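Local atomic coordinates of probable outer membrane protein (PDB entry 3DWO), a protein that forms an outer-membrane beta barrel of the FadL family and probably carries hydrophobic compounds such as long-chain fatty acids across the membrane. Residues 33-38 with 217-222. Residues are numbered along the deposited sequence; the frame is centred on the assembly and turned at random.
Sequences NPAAMA and GAVWKP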
# COMPACT_ATOMS: atom_id res chain seq x y z
N ASN A 33 16.35 -2.29 9.58
CA ASN A 33 17.39 -3.29 9.79
C ASN A 33 17.90 -3.03 11.19
O ASN A 33 18.85 -2.27 11.39
CB ASN A 33 18.53 -3.18 8.78
CG ASN A 33 19.41 -4.44 8.77
OD1 ASN A 33 19.71 -5.00 9.83
ND2 ASN A 33 19.82 -4.88 7.59
N PRO A 34 17.27 -3.66 12.19
CA PRO A 34 17.67 -3.50 13.59
C PRO A 34 19.14 -3.78 13.89
O PRO A 34 19.72 -3.20 14.81
CB PRO A 34 16.71 -4.45 14.33
CG PRO A 34 16.41 -5.51 13.31
CD PRO A 34 16.23 -4.70 12.05
N ALA A 35 19.76 -4.65 13.10
CA ALA A 35 21.17 -4.98 13.31
C ALA A 35 22.07 -3.74 13.22
O ALA A 35 23.03 -3.62 13.97
CB ALA A 35 21.62 -6.04 12.31
N ALA A 36 21.76 -2.84 12.29
CA ALA A 36 22.56 -1.63 12.09
C ALA A 36 22.56 -0.74 13.33
O ALA A 36 23.38 0.18 13.46
CB ALA A 36 22.03 -0.85 10.89
N MET A 37 21.64 -1.01 14.23
CA MET A 37 21.50 -0.26 15.47
C MET A 37 22.74 -0.45 16.35
O MET A 37 23.07 0.40 17.18
CB MET A 37 20.24 -0.76 16.18
CG MET A 37 19.44 0.28 16.90
SD MET A 37 17.75 -0.30 17.16
CE MET A 37 18.01 -1.94 17.82
N ALA A 38 23.42 -1.58 16.17
CA ALA A 38 24.60 -1.90 16.95
C ALA A 38 25.78 -0.96 16.67
O ALA A 38 26.79 -1.01 17.37
CB ALA A 38 25.01 -3.35 16.68
N GLY A 217 17.59 -8.86 11.07
CA GLY A 217 18.59 -8.35 10.15
C GLY A 217 20.01 -8.64 10.58
O GLY A 217 20.27 -9.06 11.71
N ALA A 218 20.93 -8.41 9.66
CA ALA A 218 22.34 -8.62 9.91
C ALA A 218 23.12 -7.55 9.18
O ALA A 218 22.73 -7.12 8.09
CB ALA A 218 22.75 -10.00 9.42
N VAL A 219 24.21 -7.09 9.79
CA VAL A 219 25.06 -6.07 9.19
C VAL A 219 26.50 -6.55 9.22
O VAL A 219 26.95 -7.14 10.21
CB VAL A 219 24.95 -4.73 9.94
CG1 VAL A 219 26.05 -3.78 9.46
CG2 VAL A 219 23.59 -4.11 9.69
N TRP A 220 27.22 -6.29 8.13
CA TRP A 220 28.61 -6.68 8.01
C TRP A 220 29.43 -5.52 7.46
O TRP A 220 29.19 -5.04 6.35
CB TRP A 220 28.71 -7.89 7.08
CG TRP A 220 30.11 -8.38 6.83
CD1 TRP A 220 31.10 -8.54 7.76
CD2 TRP A 220 30.64 -8.85 5.59
NE1 TRP A 220 32.22 -9.08 7.17
CE2 TRP A 220 31.96 -9.28 5.84
CE3 TRP A 220 30.13 -8.95 4.28
CZ2 TRP A 220 32.79 -9.81 4.83
CZ3 TRP A 220 30.95 -9.47 3.28
CH2 TRP A 220 32.26 -9.89 3.56
N LYS A 221 30.39 -5.05 8.25
CA LYS A 221 31.26 -3.95 7.84
C LYS A 221 32.65 -4.51 7.55
O LYS A 221 33.51 -4.58 8.42
CB LYS A 221 31.36 -2.89 8.95
CG LYS A 221 30.02 -2.37 9.42
CD LYS A 221 30.17 -1.16 10.34
CE LYS A 221 30.45 0.12 9.55
NZ LYS A 221 31.70 0.05 8.74
N PRO A 222 32.88 -4.93 6.30
CA PRO A 222 34.16 -5.51 5.88
C PRO A 222 35.37 -4.58 5.94
O PRO A 222 36.41 -4.96 6.47
CB PRO A 222 33.89 -5.97 4.45
CG PRO A 222 32.42 -6.23 4.44
CD PRO A 222 31.90 -5.05 5.21
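A35 and A36 meet V219 where the N-terminal plug of this FadL-type barrel lies against the inner side of the wall. The plug piece, 33-38, is a short coiled piece after helix 29-32; its wall partner is the end of strand 201-220, just before the short connection to strand 226-248. CG2 of V219 touches both alanines, lying 3.8 Å from A35 CB and from A36 CB alike. It sits closer still, at 3.4 Å, to the backbone A36 N. Because CG1 stands opposite the backbone N of V219 (chi1 169°), CG2 is placed beside that nitrogen and faces the plug piece. A35 CB also lies over the strand backbone, 3.4 Å from G217 O and 3.6 Å from A218 CA.

Two residues back on the strand, at G217, the carboxamide of N33 comes up to the backbone. The glycine has no side chain to intervene, and N33 OD1 comes to 3.5 Å from G217 CA. P34 CG makes a looser approach to G217 N, at 4.2 Å. A218 points away from 33-38, and its methyl touches F158 and L160 on strand 158-177.

The second shell steadies both partners. Backbone bonds of G217 to G161, A218 to F230 and V219 to S159 fix the strand between its neighbours, while L22 and F39 close in on V219. S159 also holds the plug piece directly, through a hydrogen bond between its OG and A35 O, so one wall residue reaches both sides of the contact. Within the turn N33-A36, A36 N bonds to N33 O. The N33 side chain folds forward over the same turn, where its OD1 accepts a weak, bent Asx-turn bond from A35 N, 3.3 Å long with an angle of 129° at the hydrogen.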